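PDB 3DD7: death on curing protein from Enterobacteria phage P1, which acts as the toxin of a toxin-antitoxin pair, probably shutting down translation, until the antitoxin Phd inhibits it by completing its fold. Local coordinates for residues A80-F83 with L84-G88; S113-D116 with T117-L121. The protein carries 2 engineered substitutions. One frame throughout, in Å; residues are numbered along the deposited sequence.

Contact 1: residues A80-F83 with L84-G88; sequences ALLF and LRRNG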
loop_
_atom_site.group_PDB
_atom_site.type_symbol
_atom_site.label_atom_id
_atom_site.label_comp_id
_atom_site.label_asym_id
_atom_site.label_seq_id
_atom_site.Cartn_x
_atom_site.Cartn_y
_atom_site.Cartn_z
ATOM N N ALA A 80 -0.049 -1.187 -2.296
ATOM C CA ALA A 80 0.120 -2.647 -2.367
ATOM C C ALA A 80 -0.667 -3.215 -3.540
ATOM O O ALA A 80 -0.182 -4.077 -4.278
ATOM C CB ALA A 80 -0.344 -3.310 -1.056
ATOM N N LEU A 81 -1.876 -2.696 -3.737
ATOM C CA LEU A 81 -2.754 -3.248 -4.766
ATOM C C LEU A 81 -2.378 -2.696 -6.147
ATOM O O LEU A 81 -2.470 -3.400 -7.163
ATOM C CB LEU A 81 -4.228 -3.042 -4.396
ATOM C CG LEU A 81 -4.824 -4.220 -3.601
ATOM C CD1 LEU A 81 -4.066 -4.676 -2.334
ATOM C CD2 LEU A 81 -6.327 -4.041 -3.301
ATOM N N LEU A 82 -1.897 -1.455 -6.161
ATOM C CA LEU A 82 -1.315 -0.880 -7.377
ATOM C C LEU A 82 -0.123 -1.718 -7.830
ATOM O O LEU A 82 0.031 -2.023 -9.026
ATOM C CB LEU A 82 -0.892 0.573 -7.142
ATOM C CG LEU A 82 -0.258 1.292 -8.342
ATOM C CD1 LEU A 82 -1.166 1.305 -9.570
ATOM C CD2 LEU A 82 0.206 2.716 -7.953
ATOM N N PHE A 83 0.719 -2.082 -6.866
ATOM C CA PHE A 83 1.841 -2.952 -7.115
ATOM C C PHE A 83 1.375 -4.263 -7.771
ATOM O O PHE A 83 1.903 -4.657 -8.818
ATOM C CB PHE A 83 2.635 -3.228 -5.837
ATOM C CG PHE A 83 3.654 -4.296 -6.023
ATOM C CD1 PHE A 83 4.901 -3.993 -6.585
ATOM C CD2 PHE A 83 3.353 -5.618 -5.715
ATOM C CE1 PHE A 83 5.820 -4.971 -6.797
ATOM C CE2 PHE A 83 4.285 -6.622 -5.953
ATOM C CZ PHE A 83 5.526 -6.290 -6.491
ATOM N N LEU A 84 0.387 -4.927 -7.172
ATOM C CA LEU A 84 -0.129 -6.177 -7.759
ATOM C C LEU A 84 -0.656 -5.960 -9.182
ATOM O O LEU A 84 -0.323 -6.723 -10.082
ATOM C CB LEU A 84 -1.196 -6.822 -6.873
ATOM C CG LEU A 84 -0.755 -7.436 -5.544
ATOM C CD1 LEU A 84 -2.021 -7.866 -4.787
ATOM C CD2 LEU A 84 0.284 -8.588 -5.670
ATOM N N ARG A 85 -1.474 -4.925 -9.373
ATOM C CA ARG A 85 -2.030 -4.595 -10.684
ATOM C C ARG A 85 -0.957 -4.348 -11.769
ATOM O O ARG A 85 -1.084 -4.829 -12.914
ATOM C CB ARG A 85 -3.004 -3.418 -10.575
ATOM C CG ARG A 85 -3.765 -3.125 -11.873
ATOM C CD ARG A 85 -4.613 -1.896 -11.709
ATOM N NE ARG A 85 -3.817 -0.685 -11.908
ATOM C CZ ARG A 85 -4.297 0.561 -11.897
ATOM N NH1 ARG A 85 -5.581 0.803 -11.678
ATOM N NH2 ARG A 85 -3.474 1.572 -12.110
ATOM N N ARG A 86 0.098 -3.616 -11.429
ATOM C CA ARG A 86 1.162 -3.351 -12.398
ATOM C C ARG A 86 1.886 -4.621 -12.802
ATOM O O ARG A 86 2.440 -4.717 -13.906
ATOM C CB ARG A 86 2.208 -2.437 -11.810
ATOM C CG ARG A 86 1.702 -1.135 -11.373
ATOM C CD ARG A 86 2.840 -0.198 -11.510
ATOM N NE ARG A 86 2.309 1.122 -11.710
ATOM C CZ ARG A 86 2.968 2.223 -11.431
ATOM N NH1 ARG A 86 4.200 2.142 -10.957
ATOM N NH2 ARG A 86 2.379 3.390 -11.632
ATOM N N ASN A 87 1.919 -5.578 -11.881
ATOM C CA ASN A 87 2.602 -6.839 -12.140
ATOM C C ASN A 87 1.684 -7.930 -12.681
ATOM O O ASN A 87 2.017 -9.111 -12.656
ATOM C CB ASN A 87 3.394 -7.269 -10.911
ATOM C CG ASN A 87 4.622 -6.403 -10.706
ATOM O OD1 ASN A 87 5.624 -6.565 -11.405
ATOM N ND2 ASN A 87 4.532 -5.431 -9.784
ATOM N N GLY A 88 0.526 -7.504 -13.178
ATOM C CA GLY A 88 -0.385 -8.384 -13.912
ATOM C C GLY A 88 -1.342 -9.177 -13.043
ATOM O O GLY A 88 -1.996 -10.093 -13.526
#

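Contact 2: residues S113-D116 with T117-L121; sequences SVAD and TLRRL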
loop_
_atom_site.group_PDB
_atom_site.type_symbol
_atom_site.label_atom_id
_atom_site.label_comp_id
_atom_site.label_asym_id
_atom_site.label_seq_id
_atom_site.Cartn_x
_atom_site.Cartn_y
_atom_site.Cartn_z
ATOM N N SER A 113 1.762 -12.882 7.000
ATOM C CA SER A 113 0.326 -13.066 7.158
ATOM C C SER A 113 -0.473 -12.178 6.182
ATOM O O SER A 113 -1.483 -12.613 5.612
ATOM C CB SER A 113 -0.052 -12.836 8.617
ATOM O OG SER A 113 0.690 -13.728 9.456
ATOM N N VAL A 114 -0.027 -10.937 5.997
ATOM C CA VAL A 114 -0.661 -10.066 5.003
ATOM C C VAL A 114 -0.558 -10.698 3.610
ATOM O O VAL A 114 -1.548 -10.763 2.859
ATOM C CB VAL A 114 -0.086 -8.620 5.022
ATOM C CG1 VAL A 114 -0.692 -7.823 3.884
ATOM C CG2 VAL A 114 -0.444 -7.954 6.350
ATOM N N ALA A 115 0.624 -11.216 3.290
ATOM C CA ALA A 115 0.822 -11.883 2.000
ATOM C C ALA A 115 -0.116 -13.076 1.849
ATOM O O ALA A 115 -0.669 -13.294 0.765
ATOM C CB ALA A 115 2.277 -12.299 1.803
ATOM N N ASP A 116 -0.312 -13.827 2.935
ATOM C CA ASP A 116 -1.183 -15.003 2.893
ATOM C C ASP A 116 -2.603 -14.592 2.531
ATOM O O ASP A 116 -3.280 -15.265 1.752
ATOM C CB ASP A 116 -1.176 -15.751 4.235
ATOM C CG ASP A 116 0.065 -16.605 4.434
ATOM O OD1 ASP A 116 0.694 -17.005 3.437
ATOM O OD2 ASP A 116 0.404 -16.896 5.607
ATOM N N THR A 117 -3.043 -13.471 3.086
ATOM C CA THR A 117 -4.391 -12.984 2.828
ATOM C C THR A 117 -4.520 -12.460 1.397
ATOM O O THR A 117 -5.490 -12.770 0.699
ATOM C CB THR A 117 -4.809 -11.919 3.853
ATOM O OG1 THR A 117 -4.726 -12.500 5.164
ATOM C CG2 THR A 117 -6.233 -11.448 3.598
ATOM N N LEU A 118 -3.557 -11.655 0.969
ATOM C CA LEU A 118 -3.574 -11.131 -0.405
ATOM C C LEU A 118 -3.557 -12.284 -1.413
ATOM O O LEU A 118 -4.242 -12.225 -2.443
ATOM C CB LEU A 118 -2.381 -10.199 -0.651
ATOM C CG LEU A 118 -2.349 -8.905 0.171
ATOM C CD1 LEU A 118 -1.106 -8.072 -0.208
ATOM C CD2 LEU A 118 -3.612 -8.124 0.005
ATOM N N ARG A 119 -2.772 -13.324 -1.125
ATOM C CA ARG A 119 -2.680 -14.474 -2.026
ATOM C C ARG A 119 -4.027 -15.209 -2.108
ATOM O O ARG A 119 -4.442 -15.645 -3.187
ATOM C CB ARG A 119 -1.562 -15.426 -1.579
ATOM C CG ARG A 119 -1.240 -16.557 -2.568
ATOM C CD ARG A 119 -0.116 -17.449 -2.024
ATOM N NE ARG A 119 1.167 -16.744 -2.005
ATOM C CZ ARG A 119 1.759 -16.292 -0.905
ATOM N NH1 ARG A 119 1.193 -16.463 0.285
ATOM N NH2 ARG A 119 2.913 -15.661 -0.987
ATOM N N ARG A 120 -4.706 -15.356 -0.969
ATOM C CA ARG A 120 -6.038 -15.964 -0.988
ATOM C C ARG A 120 -6.992 -15.129 -1.824
ATOM O O ARG A 120 -7.714 -15.667 -2.660
ATOM C CB ARG A 120 -6.604 -16.162 0.415
ATOM C CG ARG A 120 -8.100 -16.464 0.447
ATOM C CD ARG A 120 -8.552 -16.904 1.819
ATOM N NE ARG A 120 -8.361 -15.886 2.853
ATOM C CZ ARG A 120 -9.221 -14.885 3.076
ATOM N NH1 ARG A 120 -10.307 -14.748 2.321
ATOM N NH2 ARG A 120 -8.997 -14.014 4.058
ATOM N N LEU A 121 -6.992 -13.818 -1.589
ATOM C CA LEU A 121 -7.922 -12.926 -2.276
ATOM C C LEU A 121 -7.676 -12.878 -3.778
ATOM O O LEU A 121 -8.625 -13.006 -4.558
ATOM C CB LEU A 121 -7.878 -11.514 -1.677
ATOM C CG LEU A 121 -8.497 -11.376 -0.277
ATOM C CD1 LEU A 121 -8.218 -10.002 0.290
ATOM C CD2 LEU A 121 -10.022 -11.655 -0.308
#

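Contact 1: residues A80-F83 with L84-G88
Phe83 CG stands anti to the backbone N (chi1 170°), which leans the ring forward to the helix end, and with chi1 of Asn87 at -72° the amide reaches back to meet it, where the helix 72-86 ends in a Schellman motif. Two N-H groups of Asn87 grip Phe83 O: the backbone N at 3.2 Å and ND2 at 2.9 Å, reaching the oxygen from opposite faces of its carbonyl plane. The same ND2 lies over one face of the Phe83 ring, displaced toward the rim and 3.3 Å from CE1, with amide and ring planes 48° apart. At the other end of the amide OD1 accepts from Arg2 N, and bonds at both ends probably fix its rotation. Tyr58 of the helix 51-65 meets the Phe83 ring as well.

On another side of the helix, Leu82 CD1 approaches Arg85 NH2 to 3.4 Å, while the CD2 branch lies over a face of the Arg86 guanidinium. Both arginines have their main polar partners outside: the bound antitoxin peptide for Arg85, Glu8 for Arg86. Gly88, at positive phi, is the C-prime residue: Val89 N donates to Leu84 O, and Gly88 N to Arg85 O at 3.1 Å.

Contact 2: residues S113-D116 with T117-L121
Val114 lies alongside Leu118 one turn further on, the two side chains pointing the same way, and its CG1 branch meets Leu118 CD1 at 4.1 Å. CG1 stands anti to the backbone N (chi1 175°), which inclines this branch along the helix toward the leucine. Beneath the pair, Leu118 N donates to Val114 O at 2.9 Å in an almost straight bond. Leu100 of the helix 97-105 touches both side chains, and the helix 51-65 packs on them through Ala56 against Val114 and through Phe52 and Ser55 against Leu118.

A different side of the helix is polar. Asp116 OD1 forms a salt bridge to Arg119 NH1 at 3.2 Å, coming in at the edge of the guanidinium and in its plane, although carboxylate and guanidinium planes are turned 64° apart. The arginine chain starts extended and bends at chi3 (-69°), which turns its head back over the preceding turn. There Ala115 O lies over one guanidinium face, 3.7 Å from NH1. Arg119 NH2 pairs with Asp50, its stronger partner, and the guanidinium is thus held between two carboxylates. The whole is an amphipathic alpha-helix, with an i to i+4 apolar pair facing the neighbouring helices and an i to i+3 acid-base pair along a more open flank.

From the N terminus, the chain runs through the helices 6-20, 31-45 and 51-65 before reaching contact 1 at the end of the helix 72-86. It then passes through the helix 97-105 to contact 2 in the last helix, 111-122. The contacts follow in series, neither nesting nor crossing; contact 1 runs off the end of its helix, contact 2 stays within one, and neither closes a long loop. Their centres lie about 14 Å apart, yet they meet directly where Leu81 CD1 packs on Leu118 CD2 at 4.2 Å. Leu81 and Leu84 also touch Tyr122 of the last helix. Together they tie the helix 72-86 to the helix 111-122, with the helix 51-65 touching both.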